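PDB 5EY5: LBCATS-a from Synthetic construct, which probably cleaves indole-3-glycerol phosphate to indole and glyceraldehyde 3-phosphate, as tryptophan synthase alpha chains do, and here holds sn-glycerol-3-phosphate in its pocket. Local coordinates for residues P62-R70 with S234-E242; K17-A25 with L40-G51. All blocks are in the same frame, centred on the assembly; numbering follows the deposited sequence.

Interaction 1 of 2, residues P62-R70 with S234-E242; sequences PTIQRASQR and SAIVKRIEE. With G3P (sn-glycerol-3-phosphate), chain E.
Two arginines one helical turn apart, R66 and R70, converge on the single carboxylate of E241 and tie the two helices together at the end away from the bound G3P, in a salt-bridge network. R66 grips it side-on: NE reaches E241 OE1 at 3.0 Å and NH2 reaches E241 OE2 at 3.3 Å. Both oxygens use their syn lone pairs, with the guanidinium and carboxylate planes 29° apart. A bend at chi3 (-63°) folds the R66 guanidinium back over the backbone of P62 and T63, turning its NE edge to the glutamate. R70 NH1 is looser, 3.6 Å from E241 OE1, and the R70 guanidinium turns one face to E241 CA; its NE is engaged by D27. A water accepts a hydrogen bond from R70 NH2 and donates to T63 O (2.6 Å) and, weakly, to E241 OE2. Between this polar flank and the ligand runs an apolar seam, where V237 CG1 fits against T63 CG2 and A67 CB. CG1 is placed there by chi1 of 169°, which swings it away from the backbone N. At the other end, S234 OG donates to G3P O4P at 2.7 Å and accepts from a second water, itself held by I64 N; S234 N also bonds O4P. I64 CD1 closes in on G3P O2 (3.1 Å). The phosphate thus meets the N-terminus of helix 234-241, where backbone N-H groups and the helix dipole would help to stabilise its negative charge, while at the outer end E241, with D27 on R70, would help to balance the two arginines.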
ATOM      1  N   PRO A  62      17.977  24.580 -20.109  1.00 38.90           N
ATOM      2  CA  PRO A  62      19.042  23.686 -19.616  1.00 43.67           C
ATOM      3  C   PRO A  62      20.446  24.270 -19.709  1.00 36.05           C
ATOM      4  O   PRO A  62      21.253  24.066 -18.800  1.00 37.16           O
ATOM      5  CB  PRO A  62      18.891  22.446 -20.513  1.00 51.80           C
ATOM      6  CG  PRO A  62      17.482  22.514 -21.032  1.00 53.07           C
ATOM      7  CD  PRO A  62      17.176  23.963 -21.181  1.00 48.67           C
ATOM      8  N   THR A  63      20.771  24.964 -20.799  1.00 43.14           N
ATOM      9  CA  THR A  63      22.105  25.539 -20.959  1.00 27.80           C
ATOM     10  C   THR A  63      22.490  26.406 -19.776  1.00 28.39           C
ATOM     11  O   THR A  63      23.557  26.236 -19.171  1.00 36.37           O
ATOM     12  CB  THR A  63      22.146  26.371 -22.233  1.00 34.53           C
ATOM     13  OG1 THR A  63      21.749  25.548 -23.333  1.00 38.52           O
ATOM     14  CG2 THR A  63      23.550  26.915 -22.460  1.00 33.33           C
ATOM     15  N   ILE A  64      21.654  27.392 -19.469  1.00 28.52           N
ATOM     16  CA  ILE A  64      22.000  28.313 -18.402  1.00 32.22           C
ATOM     17  C   ILE A  64      21.798  27.675 -17.031  1.00 36.80           C
ATOM     18  O   ILE A  64      22.455  28.078 -16.066  1.00 32.88           O
ATOM     19  CB  ILE A  64      21.204  29.613 -18.605  1.00 34.54           C
ATOM     20  CG1 ILE A  64      21.773  30.312 -19.849  1.00 42.91           C
ATOM     21  CG2 ILE A  64      21.288  30.525 -17.365  1.00 36.13           C
ATOM     22  CD1 ILE A  64      21.019  31.513 -20.307  1.00 41.32           C
ATOM     23  N   GLN A  65      20.907  26.678 -16.923  1.00 44.39           N
ATOM     24  CA  GLN A  65      20.816  25.866 -15.708  1.00 39.97           C
ATOM     25  C   GLN A  65      22.155  25.223 -15.394  1.00 33.25           C
ATOM     26  O   GLN A  65      22.595  25.203 -14.239  1.00 32.88           O
ATOM     27  CB  GLN A  65      19.764  24.753 -15.866  1.00 35.65           C
ATOM     28  CG  GLN A  65      18.294  25.166 -15.916  1.00 40.05           C
ATOM     29  CD  GLN A  65      17.405  24.013 -16.374  1.00 46.96           C
ATOM     30  OE1 GLN A  65      17.702  22.843 -16.111  1.00 46.87           O
ATOM     31  NE2 GLN A  65      16.323  24.336 -17.084  1.00 43.28           N
ATOM     32  N   ARG A  66      22.774  24.614 -16.410  1.00 30.89           N
ATOM     33  CA  ARG A  66      24.067  23.954 -16.237  1.00 35.88           C
ATOM     34  C   ARG A  66      25.169  24.948 -15.922  1.00 29.92           C
ATOM     35  O   ARG A  66      26.070  24.643 -15.142  1.00 30.92           O
ATOM     36  CB  ARG A  66      24.443  23.154 -17.488  1.00 33.87           C
ATOM     37  CG  ARG A  66      23.464  22.039 -17.808  1.00 42.39           C
ATOM     38  CD  ARG A  66      23.968  21.100 -18.893  1.00 35.91           C
ATOM     39  NE  ARG A  66      24.165  21.750 -20.182  1.00 41.28           N
ATOM     40  CZ  ARG A  66      23.221  21.862 -21.111  1.00 45.73           C
ATOM     41  NH1 ARG A  66      22.007  21.383 -20.878  1.00 43.90           N
ATOM     42  NH2 ARG A  66      23.487  22.463 -22.268  1.00 43.98           N
ATOM     43  N   ALA A  67      25.156  26.121 -16.567  1.00 32.17           N
ATOM     44  CA  ALA A  67      26.151  27.136 -16.231  1.00 29.88           C
ATOM     45  C   ALA A  67      26.017  27.567 -14.770  1.00 24.64           C
ATOM     46  O   ALA A  67      27.022  27.714 -14.071  1.00 29.31           O
ATOM     47  CB  ALA A  67      26.023  28.335 -17.174  1.00 27.25           C
ATOM     48  N   SER A  68      24.778  27.763 -14.292  1.00 25.17           N
ATOM     49  CA  SER A  68      24.546  28.148 -12.896  1.00 23.99           C
ATOM     50  C   SER A  68      25.044  27.089 -11.930  1.00 24.49           C
ATOM     51  O   SER A  68      25.626  27.409 -10.884  1.00 26.19           O
ATOM     52  CB  SER A  68      23.054  28.398 -12.641  1.00 33.98           C
ATOM     53  OG  SER A  68      22.588  29.576 -13.277  1.00 43.93           O
ATOM     54  N   GLN A  69      24.789  25.813 -12.238  1.00 25.11           N
ATOM     55  CA  GLN A  69      25.263  24.764 -11.353  1.00 23.69           C
ATOM     56  C   GLN A  69      26.793  24.728 -11.332  1.00 24.26           C
ATOM     57  O   GLN A  69      27.401  24.461 -10.292  1.00 29.36           O
ATOM     58  CB  GLN A  69      24.703  23.410 -11.789  1.00 32.88           C
ATOM     59  CG  GLN A  69      23.294  23.104 -11.268  1.00 53.45           C
ATOM     60  CD  GLN A  69      23.252  22.842  -9.763  1.00 68.94           C
ATOM     61  OE1 GLN A  69      23.560  21.738  -9.301  1.00 78.10           O
ATOM     62  NE2 GLN A  69      22.857  23.857  -8.995  1.00 68.62           N
ATOM     63  N   ARG A  70      27.419  24.905 -12.491  1.00 27.94           N
ATOM     64  CA  ARG A  70      28.877  24.968 -12.534  1.00 34.12           C
ATOM     65  C   ARG A  70      29.392  26.168 -11.742  1.00 31.74           C
ATOM     66  O   ARG A  70      30.331  26.050 -10.943  1.00 33.91           O
ATOM     67  CB  ARG A  70      29.344  25.046 -13.989  1.00 33.32           C
ATOM     68  CG  ARG A  70      29.115  23.753 -14.785  1.00 38.28           C
ATOM     69  CD  ARG A  70      29.954  23.783 -16.042  1.00 40.08           C
ATOM     70  NE  ARG A  70      29.603  24.940 -16.861  1.00 36.18           N
ATOM     71  CZ  ARG A  70      28.665  24.923 -17.799  1.00 38.69           C
ATOM     72  NH1 ARG A  70      27.981  23.802 -18.025  1.00 42.86           N
ATOM     73  NH2 ARG A  70      28.416  26.018 -18.508  1.00 37.99           N
ATOM     74  N   SER A 234      22.265  32.059 -24.061  1.00 31.94           N
ATOM     75  CA  SER A 234      22.510  30.624 -24.168  1.00 39.36           C
ATOM     76  C   SER A 234      23.551  30.304 -25.233  1.00 37.20           C
ATOM     77  O   SER A 234      24.444  29.477 -25.011  1.00 39.22           O
ATOM     78  CB  SER A 234      21.202  29.891 -24.452  1.00 39.96           C
ATOM     79  OG  SER A 234      20.477  29.728 -23.243  1.00 45.14           O
ATOM     80  N   ALA A 235      23.472  30.963 -26.389  1.00 36.74           N
ATOM     81  CA  ALA A 235      24.396  30.610 -27.461  1.00 41.92           C
ATOM     82  C   ALA A 235      25.843  30.903 -27.076  1.00 40.88           C
ATOM     83  O   ALA A 235      26.752  30.193 -27.518  1.00 36.90           O
ATOM     84  CB  ALA A 235      24.022  31.341 -28.744  1.00 30.59           C
ATOM     85  N   ILE A 236      26.080  31.945 -26.273  1.00 36.11           N
ATOM     86  CA  ILE A 236      27.442  32.260 -25.853  1.00 31.96           C
ATOM     87  C   ILE A 236      27.886  31.310 -24.756  1.00 30.18           C
ATOM     88  O   ILE A 236      29.039  30.855 -24.728  1.00 30.96           O
ATOM     89  CB  ILE A 236      27.528  33.717 -25.375  1.00 30.51           C
ATOM     90  CG1 ILE A 236      27.224  34.680 -26.510  1.00 30.33           C
ATOM     91  CG2 ILE A 236      28.919  33.976 -24.739  1.00 35.96           C
ATOM     92  CD1 ILE A 236      27.103  36.135 -26.064  1.00 32.57           C
ATOM     93  N   VAL A 237      26.972  31.010 -23.830  1.00 30.08           N
ATOM     94  CA  VAL A 237      27.264  30.069 -22.766  1.00 31.71           C
ATOM     95  C   VAL A 237      27.592  28.692 -23.321  1.00 33.28           C
ATOM     96  O   VAL A 237      28.403  27.960 -22.738  1.00 34.67           O
ATOM     97  CB  VAL A 237      26.074  30.011 -21.789  1.00 32.63           C
ATOM     98  CG1 VAL A 237      26.256  28.847 -20.845  1.00 37.39           C
ATOM     99  CG2 VAL A 237      25.970  31.314 -21.025  1.00 32.13           C
ATOM    100  N   LYS A 238      26.960  28.301 -24.433  1.00 41.74           N
ATOM    101  CA  LYS A 238      27.320  27.031 -25.066  1.00 44.30           C
ATOM    102  C   LYS A 238      28.802  27.004 -25.416  1.00 43.13           C
ATOM    103  O   LYS A 238      29.503  26.007 -25.186  1.00 42.10           O
ATOM    104  CB  LYS A 238      26.495  26.807 -26.334  1.00 51.83           C
ATOM    105  CG  LYS A 238      25.002  26.973 -26.184  1.00 65.90           C
ATOM    106  CD  LYS A 238      24.259  26.051 -27.152  1.00 73.37           C
ATOM    107  CE  LYS A 238      22.929  26.640 -27.591  1.00 74.87           C
ATOM    108  NZ  LYS A 238      23.112  27.746 -28.578  1.00 74.05           N
ATOM    109  N   ARG A 239      29.302  28.100 -25.977  1.00 38.21           N
ATOM    110  CA  ARG A 239      30.697  28.090 -26.387  1.00 41.13           C
ATOM    111  C   ARG A 239      31.619  28.024 -25.182  1.00 44.76           C
ATOM    112  O   ARG A 239      32.694  27.418 -25.258  1.00 48.60           O
ATOM    113  CB  ARG A 239      30.993  29.307 -27.254  1.00 43.34           C
ATOM    114  CG  ARG A 239      30.718  29.021 -28.708  1.00 39.63           C
ATOM    115  CD  ARG A 239      29.717  29.972 -29.307  1.00 38.00           C
ATOM    116  NE  ARG A 239      29.458  29.599 -30.692  1.00 41.01           N
ATOM    117  CZ  ARG A 239      28.262  29.282 -31.167  1.00 50.24           C
ATOM    118  NH1 ARG A 239      27.197  29.322 -30.372  1.00 44.80           N
ATOM    119  NH2 ARG A 239      28.131  28.950 -32.445  1.00 57.70           N
ATOM    120  N   ILE A 240      31.205  28.609 -24.059  1.00 39.70           N
ATOM    121  CA  ILE A 240      31.975  28.459 -22.835  1.00 34.97           C
ATOM    122  C   ILE A 240      31.947  27.019 -22.361  1.00 37.26           C
ATOM    123  O   ILE A 240      32.981  26.453 -21.979  1.00 46.52           O
ATOM    124  CB  ILE A 240      31.453  29.425 -21.761  1.00 34.90           C
ATOM    125  CG1 ILE A 240      31.703  30.866 -22.221  1.00 35.20           C
ATOM    126  CG2 ILE A 240      32.120  29.121 -20.423  1.00 35.83           C
ATOM    127  CD1 ILE A 240      30.862  31.896 -21.514  1.00 40.14           C
ATOM    128  N   GLU A 241      30.777  26.392 -22.402  1.00 37.78           N
ATOM    129  CA  GLU A 241      30.641  25.041 -21.873  1.00 40.35           C
ATOM    130  C   GLU A 241      31.400  24.030 -22.724  1.00 45.63           C
ATOM    131  O   GLU A 241      32.016  23.096 -22.190  1.00 47.33           O
ATOM    132  CB  GLU A 241      29.161  24.674 -21.791  1.00 45.60           C
ATOM    133  CG  GLU A 241      28.889  23.185 -21.839  1.00 47.91           C
ATOM    134  CD  GLU A 241      27.414  22.863 -21.677  1.00 47.98           C
ATOM    135  OE1 GLU A 241      27.100  21.924 -20.910  1.00 49.40           O
ATOM    136  OE2 GLU A 241      26.578  23.545 -22.313  1.00 48.82           O
ATOM    137  N   GLU A 242      31.370  24.221 -24.026  1.00 44.80           N
ATOM    138  CA  GLU A 242      31.902  23.253 -24.960  1.00 57.72           C
ATOM    139  C   GLU A 242      33.412  23.286 -25.139  1.00 65.56           C
ATOM    140  O   GLU A 242      33.959  22.563 -25.919  1.00 73.11           O
ATOM    141  CB  GLU A 242      31.182  23.357 -26.288  1.00 55.14           C
ATOM    142  CG  GLU A 242      29.773  22.814 -26.215  1.00 65.01           C
ATOM    143  CD  GLU A 242      28.966  23.059 -27.469  1.00 76.58           C
ATOM    144  OE1 GLU A 242      29.507  23.648 -28.410  1.00 78.66           O
ATOM    145  OE2 GLU A 242      27.788  22.669 -27.517  1.00 78.78           O
TER
HETATM  146  O1  G3P E 301      19.280  37.677 -20.897  1.00 39.15           O
HETATM  147  C1  G3P E 301      18.947  36.346 -20.635  1.00 43.18           C
HETATM  148  C2  G3P E 301      19.573  35.418 -21.670  1.00 44.48           C
HETATM  149  O2  G3P E 301      19.534  34.126 -21.137  1.00 44.20           O
HETATM  150  C3  G3P E 301      18.846  35.499 -23.030  1.00 35.39           C
HETATM  151  O1P G3P E 301      18.135  34.321 -23.330  1.00 38.97           O
HETATM  152  O4P G3P E 301      19.802  32.379 -23.273  1.00 45.39           O
HETATM  153  O2P G3P E 301      17.847  32.188 -24.839  1.00 36.67           O
HETATM  154  O3P G3P E 301      19.634  33.770 -25.352  1.00 44.00           O
HETATM  155  P   G3P E 301      18.869  33.132 -24.215  1.00 42.49           P
HETATM  156  O   HOH W   1      25.730  25.348 -20.189  1.00 40.52           O
HETATM  157  O   HOH W   2      19.182  28.336 -21.301  1.00 34.52           O

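Interaction 2 of 2, residues K17-A25 with L40-G51; sequences KALIPFITA and LVEAGADIIELG. With G3P (sn-glycerol-3-phosphate), chain E.
D46 OD2 accepts the backbone N of L19 at 2.9 Å, through its anti lone pair, and also pairs with R261. L19 O answers by taking D46 N, so D46 holds both N-H and C=O of L19. Strands 18-24 and 48-51 then run parallel: P21 O takes E49 N, I23 bonds to E49 and G51, and A25 N closes the ladder on G51 O (2.8 Å). On one face I23 CG1, set between its backbone N and carbonyl by chi1 of 58°, lies alongside L50 CD2, while P21 packs tightly on A45 CB and slides past L40. On the other, E49 stretches out to put OE2 2.5 Å from G3P O1; buried OE1 has no polar partner. The F22 ring stands almost perpendicular to that carboxylate, one face against G3P O2 and CE1 3.4 Å from G51 CA, where a side chain would strike it. Replacing F22 by an alanine would probably open a gap between G51 and the glycerol and remove the wall beside E49. Helix 30-42 ends in a Schellman motif, G44 at positive phi, and strand 48-51 follows: the first beta-alpha-beta unit of a TIM barrel.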
ATOM      1  N   LYS A  17      22.774  49.608 -33.169  1.00 35.45           N
ATOM      2  CA  LYS A  17      21.935  48.756 -32.336  1.00 36.44           C
ATOM      3  C   LYS A  17      22.773  48.132 -31.230  1.00 36.67           C
ATOM      4  O   LYS A  17      23.938  47.768 -31.449  1.00 37.44           O
ATOM      5  CB  LYS A  17      21.279  47.642 -33.174  1.00 38.83           C
ATOM      6  CG  LYS A  17      20.448  48.128 -34.327  1.00 41.55           C
ATOM      7  CD  LYS A  17      19.285  48.952 -33.835  1.00 42.77           C
ATOM      8  CE  LYS A  17      18.342  49.296 -34.966  1.00 47.72           C
ATOM      9  NZ  LYS A  17      17.191  50.069 -34.447  1.00 52.61           N
ATOM     10  N   ALA A  18      22.187  48.023 -30.041  1.00 41.12           N
ATOM     11  CA  ALA A  18      22.901  47.475 -28.896  1.00 36.20           C
ATOM     12  C   ALA A  18      22.983  45.958 -28.991  1.00 40.19           C
ATOM     13  O   ALA A  18      21.964  45.280 -29.172  1.00 38.36           O
ATOM     14  CB  ALA A  18      22.224  47.867 -27.581  1.00 30.51           C
ATOM     15  N   LEU A  19      24.204  45.435 -28.881  1.00 33.31           N
ATOM     16  CA  LEU A  19      24.451  44.013 -28.693  1.00 37.21           C
ATOM     17  C   LEU A  19      24.698  43.772 -27.209  1.00 34.88           C
ATOM     18  O   LEU A  19      25.592  44.388 -26.617  1.00 32.54           O
ATOM     19  CB  LEU A  19      25.651  43.541 -29.509  1.00 30.46           C
ATOM     20  CG  LEU A  19      26.183  42.149 -29.142  1.00 34.59           C
ATOM     21  CD1 LEU A  19      25.139  41.107 -29.470  1.00 34.35           C
ATOM     22  CD2 LEU A  19      27.481  41.868 -29.897  1.00 42.42           C
ATOM     23  N   ILE A  20      23.905  42.895 -26.612  1.00 33.94           N
ATOM     24  CA  ILE A  20      23.930  42.722 -25.163  1.00 30.24           C
ATOM     25  C   ILE A  20      24.209  41.259 -24.868  1.00 33.24           C
ATOM     26  O   ILE A  20      23.266  40.463 -24.819  1.00 27.22           O
ATOM     27  CB  ILE A  20      22.606  43.168 -24.528  1.00 32.77           C
ATOM     28  CG1 ILE A  20      22.260  44.610 -24.942  1.00 36.48           C
ATOM     29  CG2 ILE A  20      22.641  42.971 -23.017  1.00 27.94           C
ATOM     30  CD1 ILE A  20      20.777  44.945 -24.847  1.00 40.22           C
ATOM     31  N   PRO A  21      25.465  40.853 -24.683  1.00 32.56           N
ATOM     32  CA  PRO A  21      25.726  39.451 -24.335  1.00 27.64           C
ATOM     33  C   PRO A  21      25.379  39.163 -22.880  1.00 32.74           C
ATOM     34  O   PRO A  21      25.528  40.020 -22.002  1.00 31.24           O
ATOM     35  CB  PRO A  21      27.232  39.284 -24.596  1.00 34.64           C
ATOM     36  CG  PRO A  21      27.803  40.661 -24.541  1.00 36.85           C
ATOM     37  CD  PRO A  21      26.706  41.592 -25.004  1.00 36.83           C
ATOM     38  N   PHE A  22      24.906  37.939 -22.633  1.00 31.81           N
ATOM     39  CA  PHE A  22      24.743  37.416 -21.277  1.00 31.18           C
ATOM     40  C   PHE A  22      25.719  36.268 -21.049  1.00 26.55           C
ATOM     41  O   PHE A  22      25.749  35.322 -21.843  1.00 32.48           O
ATOM     42  CB  PHE A  22      23.312  36.912 -21.053  1.00 33.97           C
ATOM     43  CG  PHE A  22      23.169  36.037 -19.834  1.00 34.17           C
ATOM     44  CD1 PHE A  22      22.724  36.568 -18.638  1.00 34.99           C
ATOM     45  CD2 PHE A  22      23.490  34.684 -19.882  1.00 29.82           C
ATOM     46  CE1 PHE A  22      22.596  35.767 -17.513  1.00 37.54           C
ATOM     47  CE2 PHE A  22      23.382  33.896 -18.775  1.00 35.37           C
ATOM     48  CZ  PHE A  22      22.932  34.425 -17.582  1.00 38.37           C
ATOM     49  N   ILE A  23      26.493  36.325 -19.955  1.00 28.70           N
ATOM     50  CA  ILE A  23      27.191  35.146 -19.454  1.00 35.27           C
ATOM     51  C   ILE A  23      26.872  34.955 -17.979  1.00 25.05           C
ATOM     52  O   ILE A  23      26.542  35.899 -17.262  1.00 30.26           O
ATOM     53  CB  ILE A  23      28.727  35.213 -19.636  1.00 32.27           C
ATOM     54  CG1 ILE A  23      29.286  36.454 -18.927  1.00 29.02           C
ATOM     55  CG2 ILE A  23      29.098  35.140 -21.114  1.00 29.01           C
ATOM     56  CD1 ILE A  23      30.793  36.508 -18.937  1.00 35.43           C
ATOM     57  N   THR A  24      26.996  33.710 -17.526  1.00 28.95           N
ATOM     58  CA  THR A  24      26.870  33.409 -16.103  1.00 31.58           C
ATOM     59  C   THR A  24      28.178  33.737 -15.396  1.00 29.62           C
ATOM     60  O   THR A  24      29.238  33.256 -15.792  1.00 34.93           O
ATOM     61  CB  THR A  24      26.514  31.935 -15.895  1.00 32.50           C
ATOM     62  OG1 THR A  24      25.210  31.670 -16.425  1.00 37.35           O
ATOM     63  CG2 THR A  24      26.546  31.564 -14.393  1.00 29.89           C
ATOM     64  N   ALA A  25      28.106  34.527 -14.328  1.00 28.35           N
ATOM     65  CA  ALA A  25      29.317  34.851 -13.585  1.00 23.39           C
ATOM     66  C   ALA A  25      29.823  33.632 -12.817  1.00 30.00           C
ATOM     67  O   ALA A  25      29.050  32.956 -12.120  1.00 29.34           O
ATOM     68  CB  ALA A  25      29.068  36.010 -12.616  1.00 25.64           C
ATOM     69  N   LEU A  40      34.472  40.449 -24.288  1.00 35.80           N
ATOM     70  CA  LEU A  40      33.179  40.871 -24.821  1.00 32.75           C
ATOM     71  C   LEU A  40      33.201  42.342 -25.200  1.00 36.56           C
ATOM     72  O   LEU A  40      32.671  42.731 -26.251  1.00 36.57           O
ATOM     73  CB  LEU A  40      32.068  40.605 -23.797  1.00 33.75           C
ATOM     74  CG  LEU A  40      31.713  39.142 -23.538  1.00 34.47           C
ATOM     75  CD1 LEU A  40      30.671  39.058 -22.432  1.00 34.26           C
ATOM     76  CD2 LEU A  40      31.226  38.498 -24.829  1.00 39.75           C
ATOM     77  N   VAL A  41      33.823  43.170 -24.355  1.00 33.93           N
ATOM     78  CA  VAL A  41      33.957  44.595 -24.635  1.00 39.98           C
ATOM     79  C   VAL A  41      34.765  44.809 -25.906  1.00 43.29           C
ATOM     80  O   VAL A  41      34.364  45.562 -26.796  1.00 43.95           O
ATOM     81  CB  VAL A  41      34.592  45.314 -23.431  1.00 45.40           C
ATOM     82  CG1 VAL A  41      34.869  46.775 -23.756  1.00 49.60           C
ATOM     83  CG2 VAL A  41      33.679  45.189 -22.208  1.00 48.30           C
ATOM     84  N   GLU A  42      35.923  44.148 -26.003  1.00 48.11           N
ATOM     85  CA  GLU A  42      36.760  44.272 -27.191  1.00 54.36           C
ATOM     86  C   GLU A  42      36.043  43.801 -28.450  1.00 52.16           C
ATOM     87  O   GLU A  42      36.395  44.220 -29.562  1.00 46.87           O
ATOM     88  CB  GLU A  42      38.049  43.481 -26.994  1.00 68.75           C
ATOM     89  CG  GLU A  42      38.838  43.920 -25.777  1.00 83.57           C
ATOM     90  CD  GLU A  42      39.218  45.389 -25.836  1.00 93.08           C
ATOM     91  OE1 GLU A  42      40.338  45.699 -26.304  1.00 99.52           O
ATOM     92  OE2 GLU A  42      38.390  46.234 -25.429  1.00 88.94           O
ATOM     93  N   ALA A  43      35.066  42.906 -28.304  1.00 50.03           N
ATOM     94  CA  ALA A  43      34.305  42.393 -29.432  1.00 48.09           C
ATOM     95  C   ALA A  43      33.115  43.273 -29.799  1.00 43.95           C
ATOM     96  O   ALA A  43      32.400  42.946 -30.750  1.00 44.92           O
ATOM     97  CB  ALA A  43      33.824  40.970 -29.138  1.00 48.52           C
ATOM     98  N   GLY A  44      32.890  44.375 -29.084  1.00 39.88           N
ATOM     99  CA  GLY A  44      31.871  45.342 -29.445  1.00 42.30           C
ATOM    100  C   GLY A  44      30.626  45.332 -28.580  1.00 47.13           C
ATOM    101  O   GLY A  44      29.708  46.117 -28.848  1.00 50.86           O
ATOM    102  N   ALA A  45      30.553  44.482 -27.558  1.00 41.81           N
ATOM    103  CA  ALA A  45      29.377  44.461 -26.699  1.00 37.81           C
ATOM    104  C   ALA A  45      29.115  45.850 -26.134  1.00 43.22           C
ATOM    105  O   ALA A  45      30.039  46.578 -25.758  1.00 39.65           O
ATOM    106  CB  ALA A  45      29.560  43.457 -25.566  1.00 35.38           C
ATOM    107  N   ASP A  46      27.840  46.220 -26.082  1.00 39.98           N
ATOM    108  CA  ASP A  46      27.468  47.551 -25.622  1.00 36.18           C
ATOM    109  C   ASP A  46      27.032  47.556 -24.178  1.00 32.76           C
ATOM    110  O   ASP A  46      27.247  48.544 -23.471  1.00 38.78           O
ATOM    111  CB  ASP A  46      26.339  48.114 -26.481  1.00 38.97           C
ATOM    112  CG  ASP A  46      26.739  48.271 -27.926  1.00 48.38           C
ATOM    113  OD1 ASP A  46      27.449  49.250 -28.231  1.00 50.79           O
ATOM    114  OD2 ASP A  46      26.340  47.418 -28.752  1.00 52.53           O
ATOM    115  N   ILE A  47      26.403  46.473 -23.750  1.00 30.95           N
ATOM    116  CA  ILE A  47      25.990  46.254 -22.377  1.00 30.76           C
ATOM    117  C   ILE A  47      26.255  44.791 -22.105  1.00 33.57           C
ATOM    118  O   ILE A  47      26.088  43.952 -22.995  1.00 34.08           O
ATOM    119  CB  ILE A  47      24.500  46.573 -22.151  1.00 30.69           C
ATOM    120  CG1 ILE A  47      24.195  48.035 -22.512  1.00 35.53           C
ATOM    121  CG2 ILE A  47      24.095  46.206 -20.708  1.00 33.84           C
ATOM    122  CD1 ILE A  47      22.697  48.346 -22.669  1.00 35.61           C
ATOM    123  N   ILE A  48      26.690  44.480 -20.892  1.00 31.95           N
ATOM    124  CA  ILE A  48      26.995  43.109 -20.519  1.00 34.60           C
ATOM    125  C   ILE A  48      26.068  42.713 -19.392  1.00 36.56           C
ATOM    126  O   ILE A  48      26.002  43.403 -18.362  1.00 33.83           O
ATOM    127  CB  ILE A  48      28.465  42.932 -20.117  1.00 36.82           C
ATOM    128  CG1 ILE A  48      29.346  43.063 -21.356  1.00 34.98           C
ATOM    129  CG2 ILE A  48      28.639  41.580 -19.411  1.00 37.50           C
ATOM    130  CD1 ILE A  48      30.796  43.249 -21.050  1.00 39.66           C
ATOM    131  N   GLU A  49      25.328  41.621 -19.604  1.00 35.45           N
ATOM    132  CA  GLU A  49      24.558  40.977 -18.556  1.00 36.16           C
ATOM    133  C   GLU A  49      25.406  39.900 -17.897  1.00 30.44           C
ATOM    134  O   GLU A  49      25.969  39.036 -18.581  1.00 30.30           O
ATOM    135  CB  GLU A  49      23.274  40.364 -19.113  1.00 36.72           C
ATOM    136  CG  GLU A  49      22.248  41.376 -19.585  1.00 44.98           C
ATOM    137  CD  GLU A  49      21.002  40.725 -20.177  1.00 45.35           C
ATOM    138  OE1 GLU A  49      20.192  41.452 -20.785  1.00 46.39           O
ATOM    139  OE2 GLU A  49      20.834  39.494 -20.026  1.00 43.15           O
ATOM    140  N   LEU A  50      25.490  39.958 -16.573  1.00 26.88           N
ATOM    141  CA  LEU A  50      26.153  38.936 -15.769  1.00 28.09           C
ATOM    142  C   LEU A  50      25.090  38.202 -14.966  1.00 32.66           C
ATOM    143  O   LEU A  50      24.377  38.816 -14.164  1.00 34.56           O
ATOM    144  CB  LEU A  50      27.200  39.554 -14.837  1.00 25.10           C
ATOM    145  CG  LEU A  50      28.475  40.037 -15.540  1.00 32.90           C
ATOM    146  CD1 LEU A  50      29.416  40.755 -14.558  1.00 35.93           C
ATOM    147  CD2 LEU A  50      29.179  38.881 -16.206  1.00 32.30           C
ATOM    148  N   GLY A  51      24.978  36.893 -15.186  1.00 33.13           N
ATOM    149  CA  GLY A  51      24.027  36.095 -14.434  1.00 28.84           C
ATOM    150  C   GLY A  51      24.588  35.733 -13.077  1.00 32.40           C
ATOM    151  O   GLY A  51      25.687  35.174 -12.977  1.00 30.66           O
TER
HETATM  152  O1  G3P E 301      19.280  37.677 -20.897  1.00 39.15           O
HETATM  153  C1  G3P E 301      18.947  36.346 -20.635  1.00 43.18           C
HETATM  154  C2  G3P E 301      19.573  35.418 -21.670  1.00 44.48           C
HETATM  155  O2  G3P E 301      19.534  34.126 -21.137  1.00 44.20           O
HETATM  156  C3  G3P E 301      18.846  35.499 -23.030  1.00 35.39           C
HETATM  157  O1P G3P E 301      18.135  34.321 -23.330  1.00 38.97           O
HETATM  158  O4P G3P E 301      19.802  32.379 -23.273  1.00 45.39           O
HETATM  159  O2P G3P E 301      17.847  32.188 -24.839  1.00 36.67           O
HETATM  160  O3P G3P E 301      19.634  33.770 -25.352  1.00 44.00           O
HETATM  161  P   G3P E 301      18.869  33.132 -24.215  1.00 42.49           P

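How the interactions relate
Both interactions belong to one eight-stranded parallel barrel, with centres about 15 Å apart. Interaction 2 comes first along the chain, pairing strands 18-24 and 48-51; the chain then leaves strand 48-51 for helix 62-73, which interaction 1 packs against helix 234-241, the helix that follows the last strand, 229-232. Strand 18-24 pairs with strand 229-232 to close the barrel. The two interactions meet directly where I236 packs on P21, A67 on T24, I64 on F22 and I240 on I23. They also share G3P: interaction 1 lies at its phosphate, interaction 2 at its terminal hydroxyl, so the pocket is framed from both ends of the ligand.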